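Local coordinates for protein alcohol dehydrogenase (Thermus sp., PDB 4CPD) that probably oxidises alcohols with NAD+ as a zinc-containing, medium-chain alcohol dehydrogenase, at residues C89-P93 with Y94-H98; E242-G246 with A247-S251. One frame throughout, in Å; residues are numbered along the deposited sequence.

Interaction 1: C89-P93 with Y94-H98. With ZN (zinc ion), chain F.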
ATOM      1  N   CYS A  89       0.606  22.815  -9.778  1.00 38.11           N
ATOM      2  CA  CYS A  89       1.436  23.870 -10.295  1.00 38.51           C
ATOM      3  C   CYS A  89       2.328  23.368 -11.409  1.00 36.52           C
ATOM      4  O   CYS A  89       2.736  24.142 -12.264  1.00 37.12           O
ATOM      5  CB  CYS A  89       2.294  24.457  -9.148  1.00 42.29           C
ATOM      6  SG  CYS A  89       3.764  23.479  -8.682  1.00 47.71           S
ATOM      7  N   GLY A  90       2.720  22.102 -11.329  1.00 34.56           N
ATOM      8  CA  GLY A  90       3.521  21.484 -12.360  1.00 35.05           C
ATOM      9  C   GLY A  90       5.033  21.600 -12.194  1.00 37.44           C
ATOM     10  O   GLY A  90       5.803  21.031 -13.000  1.00 33.59           O
ATOM     11  N   THR A  91       5.484  22.344 -11.186  1.00 39.18           N
ATOM     12  CA  THR A  91       6.938  22.556 -11.014  1.00 40.59           C
ATOM     13  C   THR A  91       7.476  22.238  -9.617  1.00 38.64           C
ATOM     14  O   THR A  91       8.672  22.043  -9.461  1.00 40.22           O
ATOM     15  CB  THR A  91       7.395  23.989 -11.462  1.00 43.05           C
ATOM     16  OG1 THR A  91       6.643  24.998 -10.755  1.00 43.15           O
ATOM     17  CG2 THR A  91       7.221  24.172 -12.982  1.00 40.37           C
ATOM     18  N   CYS A  92       6.624  22.154  -8.601  1.00 38.73           N
ATOM     19  CA  CYS A  92       7.111  21.747  -7.288  1.00 36.07           C
ATOM     20  C   CYS A  92       7.585  20.290  -7.285  1.00 42.07           C
ATOM     21  O   CYS A  92       7.260  19.504  -8.191  1.00 41.53           O
ATOM     22  CB  CYS A  92       6.043  21.950  -6.245  1.00 34.44           C
ATOM     23  SG  CYS A  92       4.731  20.753  -6.243  1.00 37.10           S
ATOM     24  N   PRO A  93       8.360  19.902  -6.258  1.00 47.29           N
ATOM     25  CA  PRO A  93       8.891  18.534  -6.232  1.00 47.33           C
ATOM     26  C   PRO A  93       7.836  17.424  -6.330  1.00 43.46           C
ATOM     27  O   PRO A  93       8.088  16.408  -7.004  1.00 37.93           O
ATOM     28  CB  PRO A  93       9.610  18.469  -4.885  1.00 47.97           C
ATOM     29  CG  PRO A  93       9.894  19.888  -4.522  1.00 45.83           C
ATOM     30  CD  PRO A  93       8.736  20.650  -5.045  1.00 45.23           C
ATOM     31  N   TYR A  94       6.690  17.626  -5.681  1.00 38.85           N
ATOM     32  CA  TYR A  94       5.578  16.668  -5.820  1.00 45.04           C
ATOM     33  C   TYR A  94       4.999  16.574  -7.260  1.00 41.05           C
ATOM     34  O   TYR A  94       4.734  15.483  -7.744  1.00 40.73           O
ATOM     35  CB  TYR A  94       4.484  16.931  -4.766  1.00 45.41           C
ATOM     36  CG  TYR A  94       5.001  16.585  -3.396  1.00 53.14           C
ATOM     37  CD1 TYR A  94       5.108  15.257  -2.991  1.00 51.94           C
ATOM     38  CD2 TYR A  94       5.493  17.582  -2.528  1.00 57.48           C
ATOM     39  CE1 TYR A  94       5.631  14.932  -1.747  1.00 55.09           C
ATOM     40  CE2 TYR A  94       6.015  17.264  -1.281  1.00 54.73           C
ATOM     41  CZ  TYR A  94       6.085  15.942  -0.888  1.00 58.01           C
ATOM     42  OH  TYR A  94       6.604  15.620   0.360  1.00 58.47           O
ATOM     43  N   CYS A  95       4.832  17.704  -7.933  1.00 37.47           N
ATOM     44  CA  CYS A  95       4.356  17.699  -9.300  1.00 37.30           C
ATOM     45  C   CYS A  95       5.363  17.007 -10.169  1.00 34.47           C
ATOM     46  O   CYS A  95       4.973  16.272 -11.043  1.00 33.89           O
ATOM     47  CB  CYS A  95       4.097  19.118  -9.840  1.00 40.11           C
ATOM     48  SG  CYS A  95       2.588  19.873  -9.208  1.00 38.97           S
ATOM     49  N   ARG A  96       6.651  17.212  -9.919  1.00 35.96           N
ATOM     50  CA  ARG A  96       7.689  16.553 -10.749  1.00 39.26           C
ATOM     51  C   ARG A  96       7.716  15.018 -10.589  1.00 39.64           C
ATOM     52  O   ARG A  96       8.117  14.317 -11.508  1.00 40.96           O
ATOM     53  CB  ARG A  96       9.070  17.133 -10.498  1.00 40.04           C
ATOM     54  CG  ARG A  96       9.059  18.652 -10.487  1.00 44.59           C
ATOM     55  CD  ARG A  96      10.199  19.263 -11.278  1.00 45.75           C
ATOM     56  NE  ARG A  96       9.733  19.697 -12.586  1.00 49.28           N
ATOM     57  CZ  ARG A  96       9.855  20.929 -13.095  1.00 54.04           C
ATOM     58  NH1 ARG A  96      10.478  21.914 -12.439  1.00 53.60           N
ATOM     59  NH2 ARG A  96       9.371  21.171 -14.302  1.00 53.98           N
ATOM     60  N   ARG A  97       7.278  14.530  -9.424  1.00 40.30           N
ATOM     61  CA  ARG A  97       7.087  13.108  -9.149  1.00 41.31           C
ATOM     62  C   ARG A  97       5.755  12.594  -9.678  1.00 39.94           C
ATOM     63  O   ARG A  97       5.400  11.449  -9.436  1.00 39.85           O
ATOM     64  CB  ARG A  97       7.098  12.846  -7.634  1.00 42.95           C
ATOM     65  CG  ARG A  97       8.404  13.088  -6.891  1.00 43.93           C
ATOM     66  CD  ARG A  97       8.147  12.979  -5.386  1.00 47.17           C
ATOM     67  NE  ARG A  97       9.356  13.226  -4.592  1.00 52.03           N
ATOM     68  CZ  ARG A  97       9.502  14.192  -3.676  1.00 49.30           C
ATOM     69  NH1 ARG A  97       8.512  15.010  -3.365  1.00 50.75           N
ATOM     70  NH2 ARG A  97      10.649  14.321  -3.037  1.00 49.30           N
ATOM     71  N   HIS A  98       5.013  13.446 -10.370  1.00 39.89           N
ATOM     72  CA  HIS A  98       3.670  13.128 -10.867  1.00 39.70           C
ATOM     73  C   HIS A  98       2.665  12.779  -9.780  1.00 40.93           C
ATOM     74  O   HIS A  98       1.702  11.994 -10.021  1.00 41.38           O
ATOM     75  CB  HIS A  98       3.731  12.047 -11.947  1.00 38.56           C
ATOM     76  CG  HIS A  98       4.671  12.388 -13.067  1.00 41.27           C
ATOM     77  ND1 HIS A  98       5.344  11.442 -13.810  1.00 41.23           N
ATOM     78  CD2 HIS A  98       5.044  13.585 -13.571  1.00 42.58           C
ATOM     79  CE1 HIS A  98       6.084  12.037 -14.726  1.00 39.53           C
ATOM     80  NE2 HIS A  98       5.924  13.340 -14.600  1.00 44.17           N
TER
HETATM   81 ZN    ZN F1300       2.977  21.561  -7.669  1.00 38.66          ZN

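Interaction 2: E242-G246 with A247-S251. With NAD (nicotinamide-adenine-dinucleotide), chain G.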
ATOM      1  N   GLU A 242     -12.709   0.847  -0.992  1.00 51.27           N
ATOM      2  CA  GLU A 242     -13.647   1.371   0.005  1.00 51.58           C
ATOM      3  C   GLU A 242     -13.933   2.818  -0.360  1.00 47.72           C
ATOM      4  O   GLU A 242     -13.027   3.627  -0.557  1.00 47.11           O
ATOM      5  CB  GLU A 242     -13.194   1.116   1.466  1.00 54.61           C
ATOM      6  CG  GLU A 242     -12.740   2.299   2.276  1.00 60.78           C
ATOM      7  CD  GLU A 242     -13.828   3.304   2.570  1.00 63.29           C
ATOM      8  OE1 GLU A 242     -14.877   2.922   3.130  1.00 57.61           O
ATOM      9  OE2 GLU A 242     -13.604   4.507   2.264  1.00 72.96           O
ATOM     10  N   ALA A 243     -15.213   3.116  -0.503  1.00 45.33           N
ATOM     11  CA  ALA A 243     -15.645   4.402  -1.032  1.00 46.47           C
ATOM     12  C   ALA A 243     -16.709   5.054  -0.161  1.00 50.78           C
ATOM     13  O   ALA A 243     -17.556   5.799  -0.683  1.00 53.19           O
ATOM     14  CB  ALA A 243     -16.175   4.233  -2.441  1.00 45.80           C
ATOM     15  N   VAL A 244     -16.677   4.772   1.142  1.00 49.01           N
ATOM     16  CA  VAL A 244     -17.606   5.380   2.053  1.00 53.07           C
ATOM     17  C   VAL A 244     -16.904   6.419   2.901  1.00 58.87           C
ATOM     18  O   VAL A 244     -17.314   7.582   2.917  1.00 56.42           O
ATOM     19  CB  VAL A 244     -18.255   4.322   2.942  1.00 56.97           C
ATOM     20  CG1 VAL A 244     -19.133   4.991   3.989  1.00 60.97           C
ATOM     21  CG2 VAL A 244     -19.074   3.360   2.097  1.00 55.97           C
ATOM     22  N   GLY A 245     -15.865   5.976   3.611  1.00 65.61           N
ATOM     23  CA  GLY A 245     -15.124   6.800   4.585  1.00 66.84           C
ATOM     24  C   GLY A 245     -15.403   6.328   6.003  1.00 67.60           C
ATOM     25  O   GLY A 245     -16.565   6.104   6.359  1.00 72.13           O
ATOM     26  N   GLY A 246     -14.353   6.152   6.806  1.00 64.26           N
ATOM     27  CA  GLY A 246     -14.521   5.859   8.239  1.00 64.32           C
ATOM     28  C   GLY A 246     -14.124   4.459   8.708  1.00 69.33           C
ATOM     29  O   GLY A 246     -14.156   3.477   7.944  1.00 71.52           O
ATOM     30  N   ALA A 247     -13.799   4.364   9.996  1.00 69.09           N
ATOM     31  CA  ALA A 247     -13.210   3.154  10.567  1.00 71.96           C
ATOM     32  C   ALA A 247     -14.064   1.915  10.406  1.00 69.07           C
ATOM     33  O   ALA A 247     -13.535   0.802  10.311  1.00 73.05           O
ATOM     34  CB  ALA A 247     -12.901   3.357  12.035  1.00 74.78           C
ATOM     35  N   ALA A 248     -15.375   2.085  10.412  1.00 64.31           N
ATOM     36  CA  ALA A 248     -16.249   0.929  10.283  1.00 65.48           C
ATOM     37  C   ALA A 248     -15.967   0.215   8.953  1.00 65.29           C
ATOM     38  O   ALA A 248     -15.590  -0.964   8.920  1.00 60.35           O
ATOM     39  CB  ALA A 248     -17.701   1.351  10.377  1.00 64.71           C
ATOM     40  N   THR A 249     -16.093   0.960   7.860  1.00 63.71           N
ATOM     41  CA  THR A 249     -15.918   0.398   6.521  1.00 59.84           C
ATOM     42  C   THR A 249     -14.459   0.013   6.195  1.00 63.40           C
ATOM     43  O   THR A 249     -14.214  -0.917   5.417  1.00 57.58           O
ATOM     44  CB  THR A 249     -16.459   1.350   5.448  1.00 57.80           C
ATOM     45  OG1 THR A 249     -15.999   2.689   5.685  1.00 62.70           O
ATOM     46  CG2 THR A 249     -17.959   1.337   5.461  1.00 56.56           C
ATOM     47  N   LEU A 250     -13.494   0.717   6.783  1.00 60.60           N
ATOM     48  CA  LEU A 250     -12.088   0.359   6.587  1.00 60.75           C
ATOM     49  C   LEU A 250     -11.722  -0.987   7.228  1.00 62.53           C
ATOM     50  O   LEU A 250     -10.972  -1.768   6.646  1.00 59.72           O
ATOM     51  CB  LEU A 250     -11.160   1.473   7.091  1.00 61.56           C
ATOM     52  CG  LEU A 250     -11.185   2.747   6.223  1.00 64.23           C
ATOM     53  CD1 LEU A 250     -10.607   3.974   6.939  1.00 61.52           C
ATOM     54  CD2 LEU A 250     -10.453   2.512   4.913  1.00 64.02           C
ATOM     55  N   SER A 251     -12.246  -1.252   8.421  1.00 66.32           N
ATOM     56  CA  SER A 251     -11.989  -2.522   9.108  1.00 68.45           C
ATOM     57  C   SER A 251     -12.643  -3.644   8.327  1.00 60.53           C
ATOM     58  O   SER A 251     -12.106  -4.752   8.190  1.00 55.05           O
ATOM     59  CB  SER A 251     -12.554  -2.482  10.527  1.00 72.52           C
ATOM     60  OG  SER A 251     -12.246  -1.245  11.145  1.00 80.95           O
TER
HETATM   61  PA  NAD G1407     -22.286   9.718  -1.164  1.00 77.42           P
HETATM   62  O1A NAD G1407     -23.307  10.282  -2.154  1.00 63.81           O
HETATM   63  O2A NAD G1407     -22.372  10.119   0.306  1.00 70.53           O
HETATM   64  O5B NAD G1407     -22.179   8.103  -1.219  1.00 72.90           O
HETATM   65  C5B NAD G1407     -21.910   7.344  -0.042  1.00 77.42           C
HETATM   66  C4B NAD G1407     -22.576   5.975  -0.142  1.00 84.55           C
HETATM   67  O4B NAD G1407     -22.058   5.105   0.873  1.00 78.98           O
HETATM   68  C3B NAD G1407     -24.091   6.078   0.060  1.00 82.18           C
HETATM   69  O3B NAD G1407     -24.839   5.284  -0.876  1.00 69.96           O
HETATM   70  C2B NAD G1407     -24.305   5.531   1.442  1.00 84.70           C
HETATM   71  O2B NAD G1407     -25.596   4.932   1.587  1.00 82.42           O
HETATM   72  C1B NAD G1407     -23.177   4.522   1.535  1.00 82.81           C
HETATM   73  N9A NAD G1407     -22.871   4.240   2.938  1.00 90.34           N
HETATM   74  C8A NAD G1407     -22.779   5.165   3.915  1.00 87.86           C
HETATM   75  N7A NAD G1407     -22.495   4.545   5.085  1.00 93.35           N
HETATM   76  C5A NAD G1407     -22.401   3.216   4.851  1.00 88.69           C
HETATM   77  C6A NAD G1407     -22.111   2.005   5.644  1.00 87.16           C
HETATM   78  N6A NAD G1407     -21.865   2.140   6.957  1.00 85.40           N
HETATM   79  N1A NAD G1407     -22.105   0.789   5.036  1.00 91.56           N
HETATM   80  C2A NAD G1407     -22.351   0.665   3.717  1.00 88.34           C
HETATM   81  N3A NAD G1407     -22.623   1.734   2.932  1.00 91.40           N
HETATM   82  C4A NAD G1407     -22.658   3.009   3.427  1.00 91.79           C
HETATM   83  O3  NAD G1407     -20.791  10.132  -1.634  1.00 82.45           O
HETATM   84  PN  NAD G1407     -20.078   9.926  -3.076  1.00 79.80           P
HETATM   85  O1N NAD G1407     -20.453  11.161  -3.871  1.00 64.02           O
HETATM   86  O2N NAD G1407     -20.253   8.494  -3.595  1.00 70.72           O
HETATM   87  O5D NAD G1407     -18.523  10.003  -2.637  1.00 78.51           O
HETATM   88  C5D NAD G1407     -17.941   8.810  -2.076  1.00 77.24           C
HETATM   89  C4D NAD G1407     -16.885   9.041  -0.997  1.00 75.50           C
HETATM   90  O4D NAD G1407     -15.626   9.265  -1.646  1.00 75.71           O
HETATM   91  C3D NAD G1407     -17.144  10.256  -0.104  1.00 75.75           C
HETATM   92  O3D NAD G1407     -16.629   9.971   1.208  1.00 63.16           O
HETATM   93  C2D NAD G1407     -16.384  11.383  -0.808  1.00 78.14           C
HETATM   94  O2D NAD G1407     -16.035  12.523   0.017  1.00 65.75           O
HETATM   95  C1D NAD G1407     -15.173  10.598  -1.319  1.00 76.14           C
HETATM   96  N1N NAD G1407     -14.472  11.230  -2.448  1.00 74.51           N
HETATM   97  C2N NAD G1407     -13.139  11.162  -2.374  1.00 68.30           C
HETATM   98  C3N NAD G1407     -12.321  11.706  -3.353  1.00 60.95           C
HETATM   99  C7N NAD G1407     -10.842  11.539  -3.147  1.00 54.73           C
HETATM  100  O7N NAD G1407     -10.042  12.334  -3.613  1.00 50.96           O
HETATM  101  N7N NAD G1407     -10.436  10.462  -2.447  1.00 51.77           N
HETATM  102  C4N NAD G1407     -12.910  12.340  -4.460  1.00 63.70           C
HETATM  103  C5N NAD G1407     -14.307  12.407  -4.530  1.00 67.31           C
HETATM  104  C6N NAD G1407     -15.078  11.840  -3.501  1.00 74.09           C

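Interaction 1: C89-P93 with Y94-H98
Cys89, Cys92 and Cys95 bind one zinc ion through their SG atoms. The Cys95 SG to zinc distance is 2.3 Å, and Cys103 supplies the fourth sulfur. This is the four-cysteine zinc site of the alcohol dehydrogenase family, usually called the structural zinc, and it is distinct from the zinc bound by Cys38, His59 and Asp152. Backbone amides donate to all three of these sulfurs. Gly90 N donates to Cys95 SG at 3.1 Å, with an N-H...S angle of 154°. Cys89 SG accepts from both Thr91 N and Cys92 N. Cys95 N reaches back to Cys92 SG at 3.5 Å, which caps the start of the short helix. Cys92 SG is placed for this bond by chi1 of 76°, between its backbone N and carbonyl carbon. The first turn is closed by Arg96 N, bonded to Cys92 O at 2.9 Å. The chain of Arg96 bends at chi2 and chi3 and brings one face of its guanidinium over Thr91, with CA offset toward the rim. Arg97 N bonds to Pro93 O. The guanidinium NH1 of Arg97 stands 3.3 Å above one face of the Tyr94 ring, offset toward the rim. The NH2 of Arg97 forms a salt bridge with Glu235 of the second subunit. A leucine in place of Arg97 would probably leave that glutamate without its mate and the Tyr94 ring without the NH1 above its face. A Schellman motif at His98 follows the helix. Amide N-H groups directed at the thiolates are likely to offset part of the negative charge that four cysteines bring to one zinc.

Interaction 2: E242-G246 with A247-S251
The turn from strand 239-242 into helix 247-256 belongs to the Rossmann-type domain and lies beside the bound NAD. The side chains of Glu242 and Thr249 meet across it at about a right angle. The hydroxyl of Thr249 lies between two oxygens: OG1 is 2.8 Å from Glu242 OE1 and 3.0 Å from Gly246 O. With chi1 at 47°, OG1 is turned back toward the start of the helix, near both oxygens. The carboxylate of Glu242 also takes weak bonds from the turn: OE1 from Val244 N and from Gly245 N, and OE2 from Gly245 N. These bonds are weak, but they bring the backbone of the turn to the carboxylate. Gly246 is the N-cap, and its O accepts from Leu250 N at 3.1 Å. Leu250 CD2 packs on Glu242 CG at 3.5 Å. One residue on, Ala247 O accepts from both N and OG of Ser251. Val244 joins the turn to the cofactor. Its O accepts from NAD O3D at 3.0 Å, while its CG1 lies 3.6 Å from adenine N7A. Thr249 CG2 backs the same valine at 3.9 Å from Val244 CB. Strand 171-175 lies alongside, with Ile175 touching both Val244 and Thr249. On strand 262-265, Ala265 meets Glu242 and Leu250. Phe274 of strand 273-277 touches Ala247 and Leu250, and Leu250 also packs on Leu278 of the second subunit.

Interaction 1 comes first along the chain and closes well before interaction 2 opens. Their centres are 30 Å apart and their nearest atoms about 19 Å, so they do not touch. Residues 89-98 belong to the GroES-like domain, in a loop and the short helix 93-96. Residues 242-251 join strand 239-242 of the six-stranded parallel sheet to helix 247-256. The two therefore sit in different parts of the medium-chain dehydrogenase fold: one supplies three of the four cysteines of a zinc site, the other lines the NAD pocket. Both also meet the second subunit. Both therefore lie near the dimer interface as well as at a bound group.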